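Local coordinates for spydx (PDB 2J43), which binds alpha-glucans such as host lung glycogen through family 41 carbohydrate-binding modules, which form one part of a streptococcal virulence factor that probably acts as a pullulanase, at residues P90-V95 with A103-P108; N145-S150 with V159-K164; T11-E16 with Y69-K74; G39-T44 with L55-A60; T200-K205 with P209-N214. One frame throughout, in Å; residues are numbered along the deposited sequence. Where two conformers were deposited one is given.

Contact 1: residues P90-V95 with A103-P108; sequences PKMNEV and AHAYRP
Val95 lays one methyl against the backbone of His104. Its CG2 stands anti to the backbone N and lies 3.3 Å from His104 O. The same oxygen receives a CA-H...O contact from Val95 CA, at 3.5 Å. The valine thus meets this carbonyl with both its backbone carbon and one branch. CG2 also reaches Ala103, where Val95 CG2 and Ala103 CB are 4.0 Å apart. Met92, present as selenomethionine, comes in from the loop before the strand. Its CB points at residues 103-108, and its SE lies 4.4 Å from Ala105 CB, a light touch. The His104 imidazole leads away from this packing. One of its faces carries Pro108 CG, 3.5 Å above the ring plane and toward the rim, and its ND1 is hydrogen-bonded to Trp96 O. No direct hydrogen bond joins the two segments. A water does this work instead, donating to Glu94 O and to Ala105 O, each at 2.7 Å. Val95 pairs by its backbone with Arg6 and His8 of strand 4-9 on the other flank. The arrangement belongs to the beta hairpin of strands 94-97 and 103-104, at the place where its two arms part and a water fills in between the backbones.

Contact 2: residues N145-S150 with V159-K164; sequences NGLDLS and VDVPLK
Leu147 and Val159 make the tight part of this contact. Their side chains meet at about a right angle. Val159 CG2 touches Leu147 CD1 at 3.9 Å and Leu147 CB at 4.0 Å. The leucine CG sits beside the backbone N (chi1 -51°), and its CD1 also reaches Val161. There Leu147 CD1 and Val161 CG2 are 4.0 Å apart. One methyl is therefore shared by two valines of the same strand. The packing slackens toward Leu149. Leu149 CD2 lies 4.2 Å from Val159 N and 4.5 Å from Val159 CG1, so this residue only grazes the valine. Leu149 packs instead on Leu128 and Val130 of strand 128-134. The solvent side is that of Asp148, an exposed residue whose CB points away from residues 159-164. The CB of Asp160 also points away, and its carboxylate forms a salt bridge with Arg115. Both segments belong to a hairpin of strands 147-153 and 156-162. Here their backbones bond to outer neighbours, Leu147 to Val130 and Val159 to Ile116. No hydrogen bond crosses between the segments. The contact is purely apolar and rests on the fit of branched aliphatic groups; of the two aspartates nearby, Asp160 has its salt bridge outside the contact.

Contact 3: residues T11-E16 with Y69-K74; sequences TLPAGE and YLINNK
Asn73 meets Glu16 along most of its length. Its CB lies over the carboxylate, with Asn73 CB 4.0 Å from Glu16 OE2 and 4.1 Å from Glu16 OE1. CG stands between the backbone N and the carbonyl carbon (chi1 66°) and is also close to OE2. At the tip the amide nitrogen makes the bond of the contact: Asn73 ND2 donates to Glu16 OE2 at 3.0 Å. The bond is fairly straight, 162° at the hydrogen. The acceptor lies close to the amide plane, but the donor comes from above the carboxylate plane, 43° out of it. ND2 has a second acceptor in Glu77 OE1. Two carboxylates thus hold the amide, and OD1 is hydrogen-bonded elsewhere as well, which should fix the rotation of the group. The glutamate is brought into place by a type II beta turn from Pro13 to Glu16, closed by Glu16 N to Pro13 O at 3.3 Å. Gly15 takes the positive phi of that turn. The turn lies in the connection between strands 4-9 and 21-27, which belong to the two sheets of the first beta-sandwich module. Its other end packs on Ile71, two residues before Asn73. Ile71 CG2 meets the Pro13 ring at its CG-CD edge, 3.8 Å from Pro13 CG. The longer branch carries Ile71 CD1 to Leu12 CD2 at 4.0 Å, the two side chains crossing at about a right angle. Beyond them Ile71 leans on Phe9 of strand 4-9, and Leu12 on Leu18.

Contact 4: residues G39-T44 with L55-A60; sequences GAITMT and LDVPLA
No ring, amide or carboxylate takes part where Ile41 meets Leu55 and Val57 and Met43 meets Leu55, so there are no faces or edges to match. The carboxylate of Asp56, the only one in the two segments, belongs to a residue whose CB points away, and it forms a salt bridge with Arg6. What touches is methyl against methyl. Leu55 has its CG anti to the backbone N (chi1 -176°), and its CD2 serves two partners. Leu55 CD2 is 4.0 Å from Ile41 CG2 and 4.1 Å from Met43 CE. Ile41 and Leu55 lie side by side and run opposite ways. Ile41 uses its other branch further along the strand, where Ile41 CD1 lies 4.3 Å from Val57 CG2. Met43, present as selenomethionine, comes at a slant. Its chain bends at chi3 (64°), and the terminal methyl meets the leucine. Away from the contact, Thr42 OG1 and Thr44 OG1 share a hydrogen bond of 2.8 Å. No hydrogen bond crosses between the segments. The two strands lie in different sheets: 41-42 is an outermost strand beside 21-27, and 53-58 lies beside 4-9. The contact is thus face-to-face sheet packing in a beta sandwich. Leu23 of strand 21-27 touches both Leu55 and Val57. Met43 reaches Leu21, Phe9 of strand 4-9 and Ile71 of strand 66-73.

Contact 5: residues T200-K205 with P209-N214; sequences TQVFVK and PKVYNN
Phe203 and Tyr212 each hold CG beside the backbone N (chi1 -55° and -61°), and both side chains leave the same face of the paired backbones. Their CB atoms, Phe203 CB and Tyr212 CB, are 4.3 Å apart. The rings then part. The Phe203 ring lies over the backbone of Asn214, whose C is 3.4 Å above the ring plane and toward its rim. The Tyr212 ring brings its edge to the opposite carbonyl, with Tyr212 CD2 3.4 Å from Phe203 O in the ring plane. Between the same residues run two backbone bonds, Phe203 N to Tyr212 O at 2.9 Å and Tyr212 N to Phe203 O at 3.0 Å. They form a single antiparallel hydrogen-bonded bridge. Tyr212 O also takes a CA-H...O contact from Val202. The other face is aliphatic. Val202 CB sits 3.7 Å from Val211 CG1, and Val204 reaches Val211 more loosely. This face packs on Tyr191, Phe193 and Phe172 of strands 191-193 and 170-176. Toward the turn, a water accepts from Lys205 N and probably donates to Lys210 O, 2.7 Å away. Asp208, in the turn between the segments, pairs with Lys205 NZ and takes a hydrogen bond with Tyr212 OH. Strand 201-205 is an outermost strand of its sheet, and residues 209-214 run back along it. The chemistry is mixed: two backbone bonds fix the register, valines pack on one face, the aromatic rings of the other lie against backbone, and water and charge close the turn end.

Contacts 1, 3 and 4 lie in the first pullulanase-associated module, contacts 2 and 5 in the second. Contacts 4 and 5 are the buried ones; the other three are only partly buried. Contacts 3 and 4 share a core: Leu12 and Ile71 both touch Met43. Contact 4 is wholly apolar, as is contact 2 in the other module, whereas contact 3 adds an amide-carboxylate bond. Contacts 2 and 5 reach the same sheet without touching. Direct backbone pairing occurs in contact 5, and contact 1 uses a water instead. Contacts 1 and 5 meet where the modules join, through Tyr106, whose hydroxyl probably bonds weakly to Thr200 N and Gln201 N.

Contact 1: residues P90-V95 with A103-P108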
# COMPACT_ATOMS: atom_id res chain seq x y z
N PRO A 90 -8.79 3.66 11.53
CA PRO A 90 -9.79 4.63 11.07
C PRO A 90 -9.24 5.75 10.21
O PRO A 90 -10.02 6.42 9.54
CB PRO A 90 -10.40 5.18 12.39
CG PRO A 90 -10.06 4.20 13.37
CD PRO A 90 -8.79 3.56 13.01
N LYS A 91 -7.92 5.97 10.20
CA LYS A 91 -7.33 6.96 9.29
C LYS A 91 -6.96 6.39 7.91
O LYS A 91 -6.45 7.15 7.09
CB LYS A 91 -6.08 7.59 9.89
CG LYS A 91 -6.32 8.46 11.14
CD LYS A 91 -5.05 9.19 11.55
CE LYS A 91 -5.33 10.20 12.68
NZ LYS A 91 -5.83 9.52 13.89
N MSE A 92 -7.19 5.10 7.65
CA MSE A 92 -6.84 4.54 6.34
C MSE A 92 -7.71 5.18 5.27
O MSE A 92 -8.95 5.15 5.36
CB MSE A 92 -6.94 3.04 6.32
CG MSE A 92 -6.74 2.48 4.91
SE MSE A 92 -6.39 0.59 4.92
CE MSE A 92 -7.23 0.18 3.16
N ASN A 93 -7.05 5.87 4.34
CA ASN A 93 -7.72 6.75 3.40
C ASN A 93 -7.63 6.41 1.94
O ASN A 93 -7.97 7.21 1.06
CB ASN A 93 -7.40 8.21 3.69
CG ASN A 93 -6.00 8.53 3.39
OD1 ASN A 93 -5.23 7.66 2.99
ND2 ASN A 93 -5.65 9.82 3.53
N GLU A 94 -7.09 5.24 1.61
CA GLU A 94 -6.60 4.97 0.28
C GLU A 94 -6.45 3.45 0.19
O GLU A 94 -5.96 2.82 1.11
CB GLU A 94 -5.37 5.76 -0.18
CG GLU A 94 -5.20 5.84 -1.67
CD GLU A 94 -4.25 6.97 -2.09
OE1 GLU A 94 -3.53 7.50 -1.23
OE2 GLU A 94 -4.21 7.29 -3.30
N VAL A 95 -6.91 2.86 -0.90
CA VAL A 95 -6.77 1.41 -1.12
C VAL A 95 -6.63 1.18 -2.60
O VAL A 95 -7.20 1.92 -3.42
CB VAL A 95 -8.01 0.71 -0.53
CG1 VAL A 95 -9.27 1.16 -1.29
CG2 VAL A 95 -7.88 -0.73 -0.52
N ALA A 103 -7.57 -6.40 -2.29
CA ALA A 103 -7.29 -5.07 -1.79
C ALA A 103 -5.91 -4.96 -1.19
O ALA A 103 -5.39 -5.92 -0.59
CB ALA A 103 -8.35 -4.65 -0.80
N HIS A 104 -5.32 -3.78 -1.33
CA HIS A 104 -3.96 -3.51 -0.84
C HIS A 104 -3.93 -2.16 -0.19
O HIS A 104 -4.57 -1.21 -0.67
CB HIS A 104 -2.99 -3.56 -2.04
CG HIS A 104 -3.03 -4.85 -2.78
ND1 HIS A 104 -3.83 -5.04 -3.88
CD2 HIS A 104 -2.36 -6.01 -2.58
CE1 HIS A 104 -3.62 -6.27 -4.35
NE2 HIS A 104 -2.75 -6.88 -3.57
N ALA A 105 -3.13 -2.01 0.86
CA ALA A 105 -3.07 -0.77 1.61
C ALA A 105 -1.99 0.21 1.07
O ALA A 105 -1.74 1.24 1.68
CB ALA A 105 -2.79 -1.09 3.11
N TYR A 106 -1.36 -0.19 -0.03
CA TYR A 106 -0.40 0.65 -0.78
C TYR A 106 -0.46 0.16 -2.22
O TYR A 106 -1.07 -0.87 -2.51
CB TYR A 106 1.01 0.49 -0.18
CG TYR A 106 1.45 -0.95 -0.11
CD1 TYR A 106 1.90 -1.64 -1.24
CD2 TYR A 106 1.44 -1.65 1.11
CE1 TYR A 106 2.25 -2.97 -1.19
CE2 TYR A 106 1.83 -2.99 1.18
CZ TYR A 106 2.26 -3.64 0.04
OH TYR A 106 2.66 -4.95 0.08
N ARG A 107 0.13 0.92 -3.15
CA ARG A 107 0.15 0.50 -4.53
C ARG A 107 1.07 -0.72 -4.74
O ARG A 107 2.28 -0.60 -4.49
CB ARG A 107 0.63 1.62 -5.39
CG ARG A 107 0.62 1.26 -6.85
CD ARG A 107 0.99 2.42 -7.67
NE ARG A 107 0.99 2.05 -9.06
CZ ARG A 107 1.08 2.93 -10.04
NH1 ARG A 107 1.16 4.24 -9.78
NH2 ARG A 107 1.07 2.51 -11.28
N PRO A 108 0.56 -1.86 -5.18
CA PRO A 108 1.42 -3.03 -5.41
C PRO A 108 2.44 -2.74 -6.52
O PRO A 108 2.11 -2.09 -7.51
CB PRO A 108 0.43 -4.10 -5.87
CG PRO A 108 -0.88 -3.63 -5.35
CD PRO A 108 -0.87 -2.17 -5.42
O HOH W 1 -3.56 3.08 2.30

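Contact 2: residues N145-S150 with V159-K164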
# COMPACT_ATOMS: atom_id res chain seq x y z
N ASN A 145 28.59 0.67 3.22
CA ASN A 145 28.04 1.25 1.96
C ASN A 145 26.85 0.47 1.34
O ASN A 145 26.92 -0.20 0.31
CB ASN A 145 29.15 1.50 0.95
CG ASN A 145 28.76 2.55 -0.11
OD1 ASN A 145 27.66 3.13 -0.13
ND2 ASN A 145 29.68 2.77 -1.00
N GLY A 146 25.71 0.65 1.94
CA GLY A 146 24.54 -0.03 1.42
C GLY A 146 23.82 0.78 0.35
O GLY A 146 24.36 1.70 -0.22
N LEU A 147 22.56 0.46 0.12
CA LEU A 147 21.80 1.11 -0.92
C LEU A 147 21.34 2.46 -0.43
O LEU A 147 20.75 2.60 0.65
CB LEU A 147 20.57 0.27 -1.29
CG LEU A 147 20.79 -1.21 -1.62
CD1 LEU A 147 19.48 -1.95 -1.73
CD2 LEU A 147 21.67 -1.42 -2.85
N ASP A 148 21.59 3.51 -1.23
CA ASP A 148 21.16 4.86 -0.86
C ASP A 148 19.63 4.95 -0.73
O ASP A 148 18.90 4.32 -1.51
CB ASP A 148 21.55 5.89 -1.93
CG ASP A 148 23.06 6.10 -2.06
OD1 ASP A 148 23.84 5.94 -1.11
OD2 ASP A 148 23.54 6.47 -3.14
N LEU A 149 19.18 5.76 0.21
CA LEU A 149 17.78 6.15 0.34
C LEU A 149 17.57 7.54 -0.33
O LEU A 149 17.06 8.50 0.29
CB LEU A 149 17.42 6.19 1.83
CG LEU A 149 17.22 4.77 2.41
CD1 LEU A 149 17.26 4.79 3.91
CD2 LEU A 149 15.94 4.12 1.97
N SER A 150 17.96 7.66 -1.59
CA SER A 150 17.82 8.92 -2.31
C SER A 150 16.40 9.09 -2.90
O SER A 150 15.98 10.24 -3.18
CB SER A 150 18.86 9.02 -3.43
OG SER A 150 18.79 7.91 -4.28
N VAL A 159 13.94 2.34 -1.22
CA VAL A 159 14.72 1.67 -2.24
C VAL A 159 13.99 0.42 -2.72
O VAL A 159 13.32 -0.25 -1.93
CB VAL A 159 16.12 1.33 -1.73
CG1 VAL A 159 16.07 0.40 -0.56
CG2 VAL A 159 17.00 0.82 -2.95
N ASP A 160 14.11 0.14 -4.01
CA ASP A 160 13.55 -1.06 -4.62
C ASP A 160 14.65 -2.11 -4.72
O ASP A 160 15.70 -1.90 -5.36
CB ASP A 160 12.97 -0.75 -6.01
CG ASP A 160 11.71 0.04 -5.95
OD1 ASP A 160 10.91 -0.24 -5.05
OD2 ASP A 160 11.45 0.97 -6.74
N VAL A 161 14.41 -3.23 -4.08
CA VAL A 161 15.39 -4.30 -3.95
C VAL A 161 15.02 -5.55 -4.77
O VAL A 161 14.05 -6.24 -4.44
CB VAL A 161 15.55 -4.72 -2.50
CG1 VAL A 161 16.67 -5.76 -2.34
CG2 VAL A 161 15.78 -3.50 -1.60
N PRO A 162 15.82 -5.91 -5.77
CA PRO A 162 15.55 -7.17 -6.48
C PRO A 162 15.77 -8.38 -5.60
O PRO A 162 16.76 -8.42 -4.89
CB PRO A 162 16.58 -7.17 -7.63
CG PRO A 162 17.26 -5.86 -7.62
CD PRO A 162 17.02 -5.22 -6.27
N LEU A 163 14.85 -9.34 -5.66
CA LEU A 163 14.88 -10.56 -4.87
C LEU A 163 15.41 -11.74 -5.74
O LEU A 163 15.36 -11.70 -6.96
CB LEU A 163 13.46 -10.90 -4.36
CG LEU A 163 12.65 -9.85 -3.60
CD1 LEU A 163 11.25 -10.34 -3.30
CD2 LEU A 163 13.35 -9.58 -2.31
N LYS A 164 15.96 -12.75 -5.08
CA LYS A 164 16.37 -13.95 -5.79
C LYS A 164 15.13 -14.72 -6.23
O LYS A 164 14.05 -14.59 -5.64
CB LYS A 164 17.31 -14.81 -4.93
CG LYS A 164 18.77 -14.70 -5.33
CD LYS A 164 19.67 -15.64 -4.51
CE LYS A 164 20.84 -14.90 -3.84
NZ LYS A 164 20.59 -14.61 -2.40

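Contact 3: residues T11-E16 with Y69-K74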
# COMPACT_ATOMS: atom_id res chain seq x y z
N THR A 11 -8.70 -2.43 -13.07
CA THR A 11 -9.48 -2.75 -14.27
C THR A 11 -10.97 -2.84 -13.98
O THR A 11 -11.38 -3.71 -13.20
CB THR A 11 -9.07 -4.12 -14.83
OG1 THR A 11 -7.63 -4.20 -14.97
CG2 THR A 11 -9.60 -4.30 -16.24
N LEU A 12 -11.76 -2.06 -14.68
CA LEU A 12 -13.19 -2.12 -14.52
C LEU A 12 -13.78 -3.17 -15.44
O LEU A 12 -13.07 -3.61 -16.36
CB LEU A 12 -13.77 -0.73 -14.84
CG LEU A 12 -13.26 0.41 -13.93
CD1 LEU A 12 -13.87 1.74 -14.38
CD2 LEU A 12 -13.56 0.15 -12.49
N PRO A 13 -15.02 -3.57 -15.18
CA PRO A 13 -15.65 -4.66 -15.95
C PRO A 13 -15.53 -4.44 -17.47
O PRO A 13 -15.85 -3.37 -17.98
CB PRO A 13 -17.07 -4.67 -15.43
CG PRO A 13 -16.91 -4.19 -13.97
CD PRO A 13 -15.90 -3.12 -14.07
N ALA A 14 -15.10 -5.50 -18.17
CA ALA A 14 -14.79 -5.44 -19.60
C ALA A 14 -15.97 -4.97 -20.42
O ALA A 14 -17.07 -5.50 -20.31
CB ALA A 14 -14.41 -6.85 -20.10
N GLY A 15 -15.70 -3.99 -21.28
CA GLY A 15 -16.68 -3.51 -22.23
C GLY A 15 -17.81 -2.66 -21.69
O GLY A 15 -18.70 -2.30 -22.44
N GLU A 16 -17.79 -2.32 -20.40
CA GLU A 16 -18.85 -1.53 -19.83
C GLU A 16 -18.41 -0.05 -19.83
O GLU A 16 -17.27 0.27 -19.48
CB GLU A 16 -19.10 -1.96 -18.37
CG GLU A 16 -19.83 -3.26 -18.24
CD GLU A 16 -21.33 -3.15 -18.41
OE1 GLU A 16 -21.88 -2.06 -18.71
OE2 GLU A 16 -21.95 -4.19 -18.28
N TYR A 69 -18.35 -3.19 -0.82
CA TYR A 69 -18.66 -2.60 -2.10
C TYR A 69 -18.86 -3.66 -3.18
O TYR A 69 -18.44 -4.85 -3.07
CB TYR A 69 -17.57 -1.60 -2.58
CG TYR A 69 -16.36 -2.31 -3.09
CD1 TYR A 69 -16.20 -2.59 -4.46
CD2 TYR A 69 -15.39 -2.77 -2.20
CE1 TYR A 69 -15.08 -3.33 -4.87
CE2 TYR A 69 -14.25 -3.47 -2.66
CZ TYR A 69 -14.13 -3.74 -3.97
OH TYR A 69 -13.04 -4.48 -4.40
N LEU A 70 -19.47 -3.21 -4.26
CA LEU A 70 -19.52 -3.97 -5.49
C LEU A 70 -19.62 -2.99 -6.64
O LEU A 70 -19.96 -1.84 -6.42
CB LEU A 70 -20.67 -4.97 -5.51
CG LEU A 70 -22.07 -4.37 -5.43
CD1 LEU A 70 -22.52 -4.01 -6.85
CD2 LEU A 70 -23.10 -5.29 -4.79
N ILE A 71 -19.35 -3.48 -7.84
CA ILE A 71 -19.53 -2.70 -9.08
C ILE A 71 -20.72 -3.30 -9.77
O ILE A 71 -20.75 -4.53 -10.04
CB ILE A 71 -18.26 -2.72 -10.00
CG1 ILE A 71 -17.09 -2.03 -9.29
CG2 ILE A 71 -18.53 -2.00 -11.35
CD1 ILE A 71 -15.81 -2.06 -10.04
N ASN A 72 -21.70 -2.48 -10.09
CA ASN A 72 -22.90 -2.92 -10.79
C ASN A 72 -23.03 -2.19 -12.11
O ASN A 72 -22.17 -1.39 -12.45
CB ASN A 72 -24.18 -2.78 -9.93
CG ASN A 72 -24.62 -1.31 -9.64
OD1 ASN A 72 -24.18 -0.40 -10.30
ND2 ASN A 72 -25.61 -1.13 -8.74
N ASN A 73 -24.07 -2.55 -12.84
CA ASN A 73 -24.46 -1.77 -14.01
C ASN A 73 -25.92 -1.44 -13.96
O ASN A 73 -26.65 -1.82 -13.05
CB ASN A 73 -24.04 -2.48 -15.29
CG ASN A 73 -24.79 -3.79 -15.50
OD1 ASN A 73 -25.83 -4.04 -14.88
ND2 ASN A 73 -24.25 -4.62 -16.40
N LYS A 74 -26.37 -0.64 -14.91
CA LYS A 74 -27.72 -0.10 -14.82
C LYS A 74 -28.79 -1.18 -15.11
O LYS A 74 -29.92 -1.03 -14.69
CB LYS A 74 -27.86 1.16 -15.68
CG LYS A 74 -27.65 0.94 -17.13
CD LYS A 74 -27.85 2.25 -17.96
CE LYS A 74 -27.23 2.05 -19.33
NZ LYS A 74 -28.05 1.20 -20.24

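Contact 4: residues G39-T44 with L55-A60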
# COMPACT_ATOMS: atom_id res chain seq x y z
N GLY A 39 -29.08 3.69 -7.30
CA GLY A 39 -28.50 4.43 -6.20
C GLY A 39 -27.00 4.34 -6.03
O GLY A 39 -26.47 5.00 -5.15
N ALA A 40 -26.33 3.51 -6.80
CA ALA A 40 -24.86 3.44 -6.72
C ALA A 40 -24.22 4.78 -7.07
O ALA A 40 -24.87 5.62 -7.75
CB ALA A 40 -24.35 2.37 -7.70
N ILE A 41 -22.98 4.97 -6.63
CA ILE A 41 -22.16 6.11 -7.05
C ILE A 41 -21.92 5.92 -8.50
O ILE A 41 -21.43 4.90 -8.90
CB ILE A 41 -20.85 6.19 -6.30
CG1 ILE A 41 -21.07 6.26 -4.77
CG2 ILE A 41 -20.03 7.40 -6.80
CD1 ILE A 41 -19.87 5.93 -3.97
N THR A 42 -22.24 6.93 -9.33
CA THR A 42 -21.93 6.77 -10.76
C THR A 42 -20.44 6.80 -11.04
O THR A 42 -19.79 7.75 -10.64
CB THR A 42 -22.66 7.80 -11.63
OG1 THR A 42 -22.15 7.73 -12.97
CG2 THR A 42 -22.47 9.23 -11.19
N MSE A 43 -19.91 5.83 -11.76
CA MSE A 43 -18.49 5.80 -12.00
C MSE A 43 -18.02 6.79 -13.08
O MSE A 43 -16.85 6.92 -13.35
CB MSE A 43 -18.00 4.38 -12.26
CG MSE A 43 -18.43 3.47 -11.15
SE MSE A 43 -17.33 1.81 -11.08
CE MSE A 43 -15.55 2.74 -10.62
N THR A 44 -18.96 7.53 -13.65
CA THR A 44 -18.57 8.77 -14.35
C THR A 44 -17.78 9.74 -13.50
O THR A 44 -16.98 10.51 -14.05
CB THR A 44 -19.78 9.53 -14.95
OG1 THR A 44 -20.71 9.93 -13.97
CG2 THR A 44 -20.55 8.70 -15.95
N LEU A 55 -11.87 6.64 -7.39
CA LEU A 55 -13.12 7.23 -6.98
C LEU A 55 -13.08 7.34 -5.44
O LEU A 55 -12.74 6.34 -4.78
CB LEU A 55 -14.25 6.34 -7.50
CG LEU A 55 -15.66 6.81 -7.28
CD1 LEU A 55 -15.92 8.25 -7.71
CD2 LEU A 55 -16.54 5.84 -8.05
N ASP A 56 -13.41 8.51 -4.90
CA ASP A 56 -13.41 8.78 -3.46
C ASP A 56 -14.76 8.50 -2.86
O ASP A 56 -15.80 8.99 -3.38
CB ASP A 56 -13.05 10.22 -3.16
CG ASP A 56 -11.63 10.55 -3.51
OD1 ASP A 56 -10.80 9.62 -3.71
OD2 ASP A 56 -11.26 11.72 -3.69
N VAL A 57 -14.78 7.66 -1.83
CA VAL A 57 -16.00 7.22 -1.16
C VAL A 57 -16.02 7.86 0.24
O VAL A 57 -15.19 7.54 1.07
CB VAL A 57 -16.06 5.71 -0.99
CG1 VAL A 57 -17.36 5.31 -0.26
CG2 VAL A 57 -15.99 4.97 -2.36
N PRO A 58 -16.96 8.76 0.53
CA PRO A 58 -17.07 9.32 1.87
C PRO A 58 -17.31 8.22 2.90
O PRO A 58 -18.14 7.34 2.72
CB PRO A 58 -18.29 10.27 1.77
CG PRO A 58 -18.31 10.64 0.33
CD PRO A 58 -17.96 9.36 -0.38
N LEU A 59 -16.57 8.31 4.00
CA LEU A 59 -16.65 7.34 5.08
C LEU A 59 -17.47 7.82 6.28
O LEU A 59 -17.68 9.00 6.43
CB LEU A 59 -15.26 6.96 5.59
CG LEU A 59 -14.35 6.24 4.59
CD1 LEU A 59 -13.00 5.99 5.22
CD2 LEU A 59 -15.01 4.92 4.08
N ALA A 60 -17.89 6.89 7.09
CA ALA A 60 -18.72 7.21 8.25
C ALA A 60 -18.00 8.17 9.17
O ALA A 60 -16.80 8.06 9.37
CB ALA A 60 -19.06 5.97 8.97

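Contact 5: residues T200-K205 with P209-N214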
# COMPACT_ATOMS: atom_id res chain seq x y z
N THR A 200 4.73 -6.44 -1.64
CA THR A 200 5.82 -5.88 -2.42
C THR A 200 6.25 -4.52 -1.92
O THR A 200 7.23 -3.99 -2.43
CB THR A 200 5.30 -5.58 -3.87
OG1 THR A 200 4.12 -4.73 -3.81
CG2 THR A 200 4.83 -6.84 -4.62
N GLN A 201 5.65 -3.99 -0.86
CA GLN A 201 6.29 -3.04 0.05
C GLN A 201 6.26 -3.36 1.51
O GLN A 201 5.32 -4.00 2.00
CB GLN A 201 5.55 -1.69 -0.17
CG GLN A 201 5.45 -1.23 -1.64
CD GLN A 201 5.07 0.23 -1.83
OE1 GLN A 201 4.21 0.59 -2.72
NE2 GLN A 201 5.69 1.09 -1.08
N VAL A 202 7.30 -2.91 2.21
CA VAL A 202 7.37 -2.87 3.64
C VAL A 202 7.74 -1.49 4.13
O VAL A 202 8.20 -0.60 3.38
CB VAL A 202 8.30 -3.96 4.22
CG1 VAL A 202 7.81 -5.36 3.82
CG2 VAL A 202 9.73 -3.74 3.80
N PHE A 203 7.54 -1.28 5.43
CA PHE A 203 7.59 0.03 6.01
C PHE A 203 8.29 -0.06 7.34
O PHE A 203 7.91 -0.86 8.20
CB PHE A 203 6.17 0.60 6.19
CG PHE A 203 5.40 0.59 4.92
CD1 PHE A 203 5.32 1.71 4.14
CD2 PHE A 203 4.82 -0.57 4.46
CE1 PHE A 203 4.66 1.64 2.89
CE2 PHE A 203 4.15 -0.63 3.25
CZ PHE A 203 4.08 0.50 2.47
N VAL A 204 9.36 0.71 7.48
CA VAL A 204 10.09 0.87 8.75
C VAL A 204 10.27 2.32 9.08
O VAL A 204 10.14 3.20 8.21
CB VAL A 204 11.48 0.13 8.76
CG1 VAL A 204 11.29 -1.40 8.85
CG2 VAL A 204 12.29 0.52 7.60
N LYS A 205 10.45 2.64 10.36
CA LYS A 205 10.56 4.01 10.77
C LYS A 205 11.49 4.24 11.97
O LYS A 205 11.64 3.33 12.79
CB LYS A 205 9.17 4.55 11.18
CG LYS A 205 8.44 3.74 12.25
CD LYS A 205 7.10 4.46 12.61
CE LYS A 205 6.29 3.70 13.63
NZ LYS A 205 6.90 3.66 15.01
N PRO A 209 12.32 -1.30 15.76
CA PRO A 209 12.81 -2.56 15.21
C PRO A 209 11.79 -3.41 14.43
O PRO A 209 12.19 -4.42 13.89
CB PRO A 209 13.24 -3.33 16.48
CG PRO A 209 12.25 -2.94 17.43
CD PRO A 209 12.11 -1.41 17.22
N LYS A 210 10.51 -3.02 14.36
CA LYS A 210 9.54 -3.81 13.63
C LYS A 210 9.46 -3.48 12.16
O LYS A 210 9.49 -2.31 11.83
CB LYS A 210 8.15 -3.58 14.21
CG LYS A 210 7.96 -4.19 15.58
CD LYS A 210 6.55 -3.88 16.09
CE LYS A 210 6.08 -4.92 17.11
NZ LYS A 210 4.65 -4.68 17.55
N VAL A 211 9.32 -4.50 11.32
CA VAL A 211 8.94 -4.36 9.91
C VAL A 211 7.43 -4.45 9.82
O VAL A 211 6.84 -5.42 10.29
CB VAL A 211 9.43 -5.49 9.04
CG1 VAL A 211 9.21 -5.18 7.56
CG2 VAL A 211 10.90 -5.72 9.28
N TYR A 212 6.83 -3.45 9.18
CA TYR A 212 5.39 -3.35 9.03
C TYR A 212 5.08 -3.61 7.58
O TYR A 212 5.86 -3.28 6.69
CB TYR A 212 4.91 -1.98 9.45
CG TYR A 212 5.20 -1.64 10.88
CD1 TYR A 212 4.29 -1.97 11.89
CD2 TYR A 212 6.33 -0.95 11.23
CE1 TYR A 212 4.54 -1.66 13.19
CE2 TYR A 212 6.60 -0.59 12.57
CZ TYR A 212 5.69 -0.99 13.55
OH TYR A 212 5.87 -0.68 14.89
N ASN A 213 3.92 -4.22 7.36
CA ASN A 213 3.46 -4.56 6.02
C ASN A 213 2.46 -3.51 5.45
O ASN A 213 1.86 -3.74 4.42
CB ASN A 213 2.89 -5.96 6.00
CG ASN A 213 1.58 -6.09 6.75
OD1 ASN A 213 0.88 -5.11 6.98
ND2 ASN A 213 1.28 -7.30 7.18
N ASN A 214 2.37 -2.37 6.12
CA ASN A 214 1.47 -1.28 5.76
C ASN A 214 1.96 0.05 6.23
O ASN A 214 2.70 0.13 7.22
CB ASN A 214 0.07 -1.56 6.37
CG ASN A 214 0.09 -1.60 7.89
OD1 ASN A 214 0.29 -2.68 8.50
ND2 ASN A 214 -0.06 -0.47 8.50
O HOH W 2 10.22 0.27 11.99